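Local atomic coordinates of protein, related to general stress protein 26(GS26) of B.subtilis (Clostridium acetobutylicum, PDB entry 2HQ7), a protein that belongs to the pyridoxamine 5'-phosphate oxidase family, probably binds FMN and is related to general stress protein 26, its own reaction and substrate being unestablished. Residues P32-L40 with F48-T56; D92-W100 with I112-L120. All blocks are in the same frame, centred on the assembly; numbering follows the deposited sequence.

Overall arrangement
After helix 5-16, strand 20-26 leads into strands 32-43 and 47-53, and contact 1 (32-40 with 48-56) closes the short hairpin between the latter two. The chain then runs through helix 56-64 and strands 67-74 and 79-90 before contact 2 (92-100 with 112-120) closes a second loop, bringing helix 93-99 against the start of strand 117-131. The two loops therefore lie in series, neither enclosing the other. Space joins them: strands 47-53 and 117-131 are antiparallel neighbours in one sheet, Leu120 N probably bonds to Leu50 O, and Thr54 OG1 to Pro115 O. Their centres lie about 13 Å apart, contact 1 nearer the centre of the subunit.

Contact 1 (P32-L40 with F48-T56); sequences PNIKAMMRL and FWLSTNTST
Met38 and Ser51 form the hydrogen-bonded pair of an antiparallel beta hairpin, strands 32-43 and 47-53, within the main sheet of the subunit. Met38 N reaches Ser51 O at 3.0 Å, nearly straight at 175°, and Ser51 N returns to Met38 O at 2.7 Å. Arg39 and Leu50 follow as a non-hydrogen-bonded pair, and Leu40 N then meets Trp49 O at 2.8 Å in a more bent bond. The short strand axes make an angle of 137°, and the CA-CA spacing widens from 4.5 Å at Arg39-Leu50 to 5.5 Å at Met37-Thr52, so the strands splay toward Lys35, where side chains and a water replace backbone bonds. Met37, a selenomethionine, sends its selenoether chain over Thr52, CG lying 3.8 Å from Thr52 CB. With CG anti to its carbonyl carbon (chi1 -65°), Leu40 lays its isobutyl group along the strand opposite, CD2 against Ser51 CB at 3.8 Å. Arg39 CD comes to the edge of the Phe48 ring, near its plane. At the splayed end the extended chain of Lys35 passes Thr52 roughly at a right angle, and its NZ makes a weak hydrogen bond to Asn53 OD1. A water accepts from Lys35 NZ and donates to Asn53 O. Ser51 OG bonds to Tyr108 OH. Ala36 and Ile34 pack on Tyr71 and Cys69 of the second subunit, placing this strand at the dimer interface. The chemistry thus changes along the hairpin: paired backbone bonds fix the register from Met38 to Leu40, while a lysine and a water bridge the diverging end.

Contact 2 (D92-W100 with I112-L120); sequences DRASKEMLW and IDDPDYTAL. With EDO (1,2-ethanediol), chain H.
Trp100 turns the edge of its indole toward the face of Tyr117, a T-shaped pair with planes at 83° and six-membered ring centroids 5.4 Å apart. Trp100 CE3 lies over the rim of the phenol ring, while Ile112 lies over one face of the indole, its backbone N nearest CZ3 and its CG1 3.9 Å from CE3. The Tyr117 ring runs antiparallel alongside the Lys96 side chain, its CE2 3.7 Å from Lys96 CB. Its hydroxyl donates to Lys96 O at 2.8 Å, in the carbonyl plane and on a lone pair, which holds the ring edge against the middle of the helix. Lys96 bends at chi3, bringing NZ to a water that donates to Ile112 O and Asp114 O. Arg93, extended from CG to NE, grips Asp113 side-on: NE meets OD1 at 2.9 Å and NH2 meets OD2 at 3.1 Å, with guanidinium and carboxylate planes 35° apart. Ile112 CG2 sits over the centre of one guanidinium face. Leu99 packs on Ala119 and, beyond, on Leu40 and Trp49. Helix 93-99, N-capped by Asp92, thus crosses strand 117-120 at 90° on the outside of the antiparallel sheet, consistent with the split-barrel fold of FMN-binding relatives.

Contact 1 (P32-L40 with F48-T56)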
loop_
_atom_site.group_PDB
_atom_site.type_symbol
_atom_site.label_atom_id
_atom_site.label_comp_id
_atom_site.label_asym_id
_atom_site.label_seq_id
_atom_site.Cartn_x
_atom_site.Cartn_y
_atom_site.Cartn_z
ATOM N N PRO B 32 0.018 9.293 5.097
ATOM C CA PRO B 32 0.332 8.637 3.852
ATOM C C PRO B 32 -0.950 8.216 3.148
ATOM O O PRO B 32 -2.015 8.135 3.750
ATOM C CB PRO B 32 1.149 7.424 4.275
ATOM C CG PRO B 32 1.310 7.520 5.708
ATOM C CD PRO B 32 0.333 8.446 6.246
ATOM N N ASN B 33 -0.857 8.048 1.855
ATOM C CA ASN B 33 -1.995 7.648 1.079
ATOM C C ASN B 33 -1.481 6.528 0.207
ATOM O O ASN B 33 -0.323 6.507 -0.137
ATOM C CB ASN B 33 -2.512 8.769 0.189
ATOM C CG ASN B 33 -3.234 9.871 0.925
ATOM O OD1 ASN B 33 -3.696 10.800 0.255
ATOM N ND2 ASN B 33 -3.349 9.804 2.267
ATOM N N ILE B 34 -2.343 5.573 -0.080
ATOM C CA ILE B 34 -2.029 4.486 -0.975
ATOM C C ILE B 34 -3.090 4.449 -2.053
ATOM O O ILE B 34 -4.290 4.508 -1.740
ATOM C CB ILE B 34 -2.034 3.115 -0.251
ATOM C CG1 ILE B 34 -0.971 3.077 0.847
ATOM C CG2 ILE B 34 -1.799 1.986 -1.246
ATOM C CD1 ILE B 34 -1.020 1.797 1.776
ATOM N N LYS B 35 -2.637 4.334 -3.303
ATOM C CA LYS B 35 -3.489 4.105 -4.470
ATOM C C LYS B 35 -2.949 2.984 -5.340
ATOM O O LYS B 35 -1.734 2.831 -5.456
ATOM C CB LYS B 35 -3.531 5.370 -5.323
ATOM C CG LYS B 35 -4.665 5.401 -6.288
ATOM C CD LYS B 35 -4.747 6.770 -6.923
ATOM C CE LYS B 35 -5.859 6.862 -7.944
ATOM N NZ LYS B 35 -6.026 8.289 -8.374
ATOM N N ALA B 36 -3.856 2.218 -5.953
ATOM C CA ALA B 36 -3.499 1.246 -6.996
ATOM C C ALA B 36 -3.204 1.959 -8.331
ATOM O O ALA B 36 -3.874 2.921 -8.706
ATOM C CB ALA B 36 -4.598 0.192 -7.171
HETATM N N MSE B 37 -2.123 1.552 -8.982
HETATM C CA MSE B 37 -1.770 2.079 -10.294
HETATM C C MSE B 37 -1.414 0.945 -11.204
HETATM O O MSE B 37 -1.255 -0.180 -10.759
HETATM C CB MSE B 37 -0.608 3.053 -10.187
HETATM C CG MSE B 37 -1.016 4.363 -9.602
HETATM SE SE MSE B 37 0.378 5.707 -9.741
HETATM C CE MSE B 37 0.832 5.626 -11.631
HETATM N N MSE B 38 -1.340 1.227 -12.494
HETATM C CA MSE B 38 -1.059 0.181 -13.470
HETATM C C MSE B 38 0.399 0.294 -13.898
HETATM O O MSE B 38 0.915 1.398 -14.125
HETATM C CB MSE B 38 -2.030 0.270 -14.660
HETATM C CG MSE B 38 -1.476 -0.218 -15.998
HETATM SE SE MSE B 38 -2.897 -0.499 -17.340
HETATM C CE MSE B 38 -3.609 -2.157 -16.520
ATOM N N ARG B 39 1.062 -0.849 -13.925
ATOM C CA ARG B 39 2.411 -0.969 -14.388
ATOM C C ARG B 39 2.373 -1.070 -15.901
ATOM O O ARG B 39 1.891 -2.057 -16.444
ATOM C CB ARG B 39 3.083 -2.225 -13.837
ATOM C CG ARG B 39 4.529 -2.366 -14.339
ATOM C CD ARG B 39 5.215 -3.608 -13.842
ATOM N NE ARG B 39 4.522 -4.843 -14.184
ATOM C CZ ARG B 39 4.484 -5.390 -15.390
ATOM N NH1 ARG B 39 5.050 -4.811 -16.439
ATOM N NH2 ARG B 39 3.829 -6.512 -15.550
ATOM N N LEU B 40 2.885 -0.037 -16.567
ATOM C CA LEU B 40 3.039 -0.035 -18.009
ATOM C C LEU B 40 4.318 -0.796 -18.388
ATOM O O LEU B 40 4.337 -1.551 -19.345
ATOM C CB LEU B 40 3.124 1.401 -18.530
ATOM C CG LEU B 40 1.881 2.245 -18.337
ATOM C CD1 LEU B 40 2.148 3.708 -18.793
ATOM C CD2 LEU B 40 0.642 1.707 -18.998
ATOM N N PHE B 48 10.249 1.826 -12.962
ATOM C CA PHE B 48 8.873 1.455 -13.271
ATOM C C PHE B 48 8.184 2.604 -13.980
ATOM O O PHE B 48 8.292 3.757 -13.578
ATOM C CB PHE B 48 8.133 1.129 -11.995
ATOM C CG PHE B 48 8.568 -0.144 -11.383
ATOM C CD1 PHE B 48 9.800 -0.221 -10.731
ATOM C CD2 PHE B 48 7.810 -1.277 -11.513
ATOM C CE1 PHE B 48 10.241 -1.385 -10.188
ATOM C CE2 PHE B 48 8.249 -2.461 -10.949
ATOM C CZ PHE B 48 9.470 -2.510 -10.303
ATOM N N TRP B 49 7.413 2.288 -14.990
ATOM C CA TRP B 49 6.599 3.292 -15.664
ATOM C C TRP B 49 5.173 2.892 -15.372
ATOM O O TRP B 49 4.794 1.738 -15.581
ATOM C CB TRP B 49 6.873 3.268 -17.174
ATOM C CG TRP B 49 8.199 3.838 -17.548
ATOM C CD1 TRP B 49 8.458 5.115 -17.901
ATOM C CD2 TRP B 49 9.452 3.145 -17.601
ATOM N NE1 TRP B 49 9.794 5.273 -18.145
ATOM C CE2 TRP B 49 10.410 4.057 -18.027
ATOM C CE3 TRP B 49 9.833 1.823 -17.399
ATOM C CZ2 TRP B 49 11.752 3.714 -18.168
ATOM C CZ3 TRP B 49 11.143 1.475 -17.546
ATOM C CH2 TRP B 49 12.099 2.420 -17.948
ATOM N N LEU B 50 4.404 3.833 -14.850
ATOM C CA LEU B 50 3.085 3.507 -14.337
ATOM C C LEU B 50 2.055 4.410 -14.935
ATOM O O LEU B 50 2.364 5.541 -15.346
ATOM C CB LEU B 50 3.058 3.679 -12.821
ATOM C CG LEU B 50 4.084 2.961 -11.963
ATOM C CD1 LEU B 50 4.055 3.544 -10.582
ATOM C CD2 LEU B 50 3.809 1.403 -11.942
ATOM N N SER B 51 0.832 3.914 -14.968
ATOM C CA SER B 51 -0.324 4.688 -15.396
ATOM C C SER B 51 -1.338 4.914 -14.287
ATOM O O SER B 51 -1.603 4.033 -13.508
ATOM C CB SER B 51 -1.067 3.970 -16.512
ATOM O OG SER B 51 -1.967 4.862 -17.111
ATOM N N THR B 52 -1.912 6.108 -14.271
ATOM C CA THR B 52 -3.033 6.416 -13.409
ATOM C C THR B 52 -3.882 7.503 -14.051
ATOM O O THR B 52 -3.477 8.146 -15.043
ATOM C CB THR B 52 -2.558 6.822 -11.997
ATOM O OG1 THR B 52 -3.640 6.699 -11.061
ATOM C CG2 THR B 52 -1.964 8.252 -11.985
ATOM N N ASN B 53 -5.072 7.693 -13.495
ATOM C CA ASN B 53 -5.968 8.740 -13.966
ATOM C C ASN B 53 -5.487 10.131 -13.549
ATOM O O ASN B 53 -5.084 10.347 -12.407
ATOM C CB ASN B 53 -7.391 8.487 -13.479
ATOM C CG ASN B 53 -7.474 8.374 -11.956
ATOM O OD1 ASN B 53 -7.377 7.269 -11.382
ATOM N ND2 ASN B 53 -7.607 9.522 -11.294
ATOM N N THR B 54 -5.511 11.068 -14.497
ATOM C CA THR B 54 -5.226 12.464 -14.197
ATOM C C THR B 54 -6.196 12.918 -13.123
ATOM O O THR B 54 -7.403 12.876 -13.319
ATOM C CB THR B 54 -5.412 13.359 -15.411
ATOM O OG1 THR B 54 -4.812 12.739 -16.550
ATOM C CG2 THR B 54 -4.788 14.747 -15.164
ATOM N N SER B 55 -5.652 13.261 -11.966
ATOM C CA SER B 55 -6.363 14.025 -10.942
ATOM C C SER B 55 -5.466 15.217 -10.633
ATOM O O SER B 55 -4.257 15.061 -10.431
ATOM C CB SER B 55 -6.645 13.173 -9.686
ATOM O OG SER B 55 -5.762 13.451 -8.609
ATOM N N THR B 56 -6.035 16.412 -10.630
ATOM C CA THR B 56 -5.268 17.596 -10.249
ATOM C C THR B 56 -4.693 17.469 -8.831
ATOM O O THR B 56 -3.576 17.886 -8.587
ATOM C CB THR B 56 -6.120 18.858 -10.328
ATOM O OG1 THR B 56 -7.253 18.705 -9.462
ATOM C CG2 THR B 56 -6.575 19.101 -11.757
HETATM O O HOH W 1 -4.195 9.646 -9.740
#

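Contact 2 (D92-W100 with I112-L120)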
loop_
_atom_site.group_PDB
_atom_site.type_symbol
_atom_site.label_atom_id
_atom_site.label_comp_id
_atom_site.label_asym_id
_atom_site.label_seq_id
_atom_site.Cartn_x
_atom_site.Cartn_y
_atom_site.Cartn_z
ATOM N N ASP B 92 5.196 14.420 -22.036
ATOM C CA ASP B 92 5.369 14.419 -23.480
ATOM C C ASP B 92 4.680 13.234 -24.144
ATOM O O ASP B 92 4.662 12.115 -23.627
ATOM C CB ASP B 92 6.839 14.446 -23.838
ATOM C CG ASP B 92 7.538 13.198 -23.445
ATOM O OD1 ASP B 92 7.559 12.928 -22.220
ATOM O OD2 ASP B 92 8.050 12.494 -24.350
ATOM N N ARG B 93 4.102 13.503 -25.305
ATOM C CA ARG B 93 3.262 12.544 -25.991
ATOM C C ARG B 93 4.096 11.397 -26.534
ATOM O O ARG B 93 3.631 10.269 -26.540
ATOM C CB ARG B 93 2.478 13.215 -27.109
ATOM C CG ARG B 93 1.550 12.256 -27.869
ATOM C CD ARG B 93 0.787 12.952 -29.008
ATOM N NE ARG B 93 -0.367 12.154 -29.417
ATOM C CZ ARG B 93 -0.289 10.989 -30.061
ATOM N NH1 ARG B 93 0.878 10.473 -30.437
ATOM N NH2 ARG B 93 -1.396 10.351 -30.378
ATOM N N ALA B 94 5.335 11.685 -26.941
ATOM C CA ALA B 94 6.282 10.654 -27.370
ATOM C C ALA B 94 6.379 9.512 -26.347
ATOM O O ALA B 94 6.193 8.321 -26.669
ATOM C CB ALA B 94 7.656 11.300 -27.607
ATOM N N SER B 95 6.596 9.876 -25.094
ATOM C CA SER B 95 6.752 8.887 -24.031
ATOM C C SER B 95 5.457 8.137 -23.768
ATOM O O SER B 95 5.447 6.901 -23.618
ATOM C CB SER B 95 7.241 9.563 -22.747
ATOM O OG SER B 95 8.460 10.260 -22.984
ATOM N N LYS B 96 4.377 8.900 -23.728
ATOM C CA LYS B 96 3.070 8.391 -23.514
ATOM C C LYS B 96 2.725 7.381 -24.575
ATOM O O LYS B 96 2.186 6.361 -24.267
ATOM C CB LYS B 96 2.078 9.558 -23.442
ATOM C CG LYS B 96 2.207 10.293 -22.095
ATOM C CD LYS B 96 1.387 11.580 -22.000
ATOM C CE LYS B 96 0.035 11.360 -21.365
ATOM N NZ LYS B 96 -0.771 12.627 -21.272
ATOM N N GLU B 97 3.088 7.669 -25.822
ATOM C CA GLU B 97 2.894 6.743 -26.934
ATOM C C GLU B 97 3.764 5.486 -26.820
ATOM O O GLU B 97 3.282 4.376 -27.050
ATOM C CB GLU B 97 3.235 7.458 -28.232
ATOM C CG GLU B 97 3.030 6.652 -29.463
ATOM C CD GLU B 97 3.343 7.467 -30.694
ATOM O OE1 GLU B 97 4.408 8.122 -30.712
ATOM O OE2 GLU B 97 2.522 7.457 -31.629
HETATM N N MSE B 98 5.041 5.649 -26.479
HETATM C CA MSE B 98 5.923 4.503 -26.329
HETATM C C MSE B 98 5.556 3.607 -25.158
HETATM O O MSE B 98 5.843 2.419 -25.182
HETATM C CB MSE B 98 7.359 4.927 -26.166
HETATM C CG MSE B 98 8.013 5.175 -27.488
HETATM SE SE MSE B 98 9.856 5.695 -27.259
HETATM C CE MSE B 98 9.587 7.559 -26.665
ATOM N N LEU B 99 4.912 4.163 -24.143
ATOM C CA LEU B 99 4.551 3.368 -22.976
ATOM C C LEU B 99 3.165 2.761 -23.035
ATOM O O LEU B 99 2.861 1.843 -22.263
ATOM C CB LEU B 99 4.670 4.273 -21.757
ATOM C CG LEU B 99 6.087 4.648 -21.386
ATOM C CD1 LEU B 99 5.992 5.807 -20.376
ATOM C CD2 LEU B 99 6.826 3.349 -20.847
ATOM N N TRP B 100 2.324 3.269 -23.940
ATOM C CA TRP B 100 0.967 2.755 -24.137
ATOM C C TRP B 100 0.962 1.245 -24.324
ATOM O O TRP B 100 1.838 0.701 -24.997
ATOM C CB TRP B 100 0.310 3.442 -25.346
ATOM C CG TRP B 100 -1.100 3.005 -25.644
ATOM C CD1 TRP B 100 -1.477 1.991 -26.461
ATOM C CD2 TRP B 100 -2.309 3.576 -25.132
ATOM N NE1 TRP B 100 -2.849 1.888 -26.493
ATOM C CE2 TRP B 100 -3.382 2.859 -25.693
ATOM C CE3 TRP B 100 -2.588 4.643 -24.277
ATOM C CZ2 TRP B 100 -4.718 3.148 -25.396
ATOM C CZ3 TRP B 100 -3.906 4.938 -23.995
ATOM C CH2 TRP B 100 -4.956 4.194 -24.557
ATOM N N ILE B 112 -3.956 7.614 -26.618
ATOM C CA ILE B 112 -2.815 8.326 -26.075
ATOM C C ILE B 112 -3.192 9.742 -25.683
ATOM O O ILE B 112 -2.656 10.277 -24.717
ATOM C CB ILE B 112 -1.625 8.298 -27.077
ATOM C CG1 ILE B 112 -1.058 6.878 -27.126
ATOM C CG2 ILE B 112 -0.555 9.345 -26.712
ATOM C CD1 ILE B 112 -0.626 6.385 -28.542
ATOM N N ASP B 113 -4.124 10.345 -26.411
ATOM C CA ASP B 113 -4.527 11.717 -26.120
ATOM C C ASP B 113 -5.652 11.844 -25.100
ATOM O O ASP B 113 -6.114 12.945 -24.854
ATOM C CB ASP B 113 -4.940 12.437 -27.400
ATOM C CG ASP B 113 -3.871 12.382 -28.458
ATOM O OD1 ASP B 113 -2.865 13.097 -28.304
ATOM O OD2 ASP B 113 -4.038 11.601 -29.423
ATOM N N ASP B 114 -6.096 10.735 -24.507
ATOM C CA ASP B 114 -7.133 10.780 -23.473
ATOM C C ASP B 114 -6.640 11.713 -22.376
ATOM O O ASP B 114 -5.495 11.594 -21.933
ATOM C CB ASP B 114 -7.397 9.382 -22.921
ATOM C CG ASP B 114 -8.710 9.273 -22.131
ATOM O OD1 ASP B 114 -8.863 9.901 -21.061
ATOM O OD2 ASP B 114 -9.569 8.480 -22.554
ATOM N N PRO B 115 -7.468 12.688 -21.969
ATOM C CA PRO B 115 -6.989 13.594 -20.943
ATOM C C PRO B 115 -6.796 12.930 -19.579
ATOM O O PRO B 115 -6.125 13.498 -18.751
ATOM C CB PRO B 115 -8.082 14.665 -20.874
ATOM C CG PRO B 115 -9.282 14.021 -21.419
ATOM C CD PRO B 115 -8.826 13.046 -22.431
ATOM N N ASP B 116 -7.363 11.738 -19.348
ATOM C CA ASP B 116 -7.173 11.046 -18.105
ATOM C C ASP B 116 -5.979 10.084 -18.055
ATOM O O ASP B 116 -5.785 9.420 -17.037
ATOM C CB ASP B 116 -8.437 10.259 -17.759
ATOM C CG ASP B 116 -9.661 11.146 -17.680
ATOM O OD1 ASP B 116 -9.602 12.189 -16.992
ATOM O OD2 ASP B 116 -10.672 10.806 -18.331
ATOM N N TYR B 117 -5.224 9.971 -19.142
ATOM C CA TYR B 117 -4.058 9.107 -19.181
ATOM C C TYR B 117 -2.875 9.921 -18.692
ATOM O O TYR B 117 -2.434 10.839 -19.361
ATOM C CB TYR B 117 -3.854 8.592 -20.601
ATOM C CG TYR B 117 -2.552 7.845 -20.905
ATOM C CD1 TYR B 117 -2.019 6.942 -20.020
ATOM C CD2 TYR B 117 -1.889 8.036 -22.110
ATOM C CE1 TYR B 117 -0.831 6.258 -20.310
ATOM C CE2 TYR B 117 -0.683 7.353 -22.417
ATOM C CZ TYR B 117 -0.164 6.479 -21.504
ATOM O OH TYR B 117 1.001 5.793 -21.789
ATOM N N THR B 118 -2.387 9.600 -17.504
ATOM C CA THR B 118 -1.139 10.164 -16.977
ATOM C C THR B 118 -0.097 9.050 -16.898
ATOM O O THR B 118 -0.402 7.940 -16.491
ATOM C CB THR B 118 -1.361 10.798 -15.589
ATOM O OG1 THR B 118 -2.076 12.024 -15.751
ATOM C CG2 THR B 118 -0.026 11.093 -14.835
ATOM N N ALA B 119 1.124 9.332 -17.343
ATOM C CA ALA B 119 2.193 8.362 -17.254
ATOM C C ALA B 119 3.232 8.879 -16.287
ATOM O O ALA B 119 3.571 10.073 -16.298
ATOM C CB ALA B 119 2.804 8.118 -18.597
ATOM N N LEU B 120 3.744 7.982 -15.464
ATOM C CA LEU B 120 4.755 8.333 -14.448
ATOM C C LEU B 120 5.975 7.449 -14.566
ATOM O O LEU B 120 5.893 6.321 -15.013
ATOM C CB LEU B 120 4.164 8.195 -13.038
ATOM C CG LEU B 120 2.921 9.053 -12.895
ATOM C CD1 LEU B 120 1.730 8.167 -13.211
ATOM C CD2 LEU B 120 2.768 9.639 -11.548
HETATM C C1 EDO H . 9.639 14.315 -19.797
HETATM O O1 EDO H . 9.032 13.172 -20.420
HETATM C C2 EDO H . 8.813 14.867 -18.629
HETATM O O2 EDO H . 7.641 15.579 -19.062
HETATM O O HOH W 2 -3.118 12.096 -22.850
#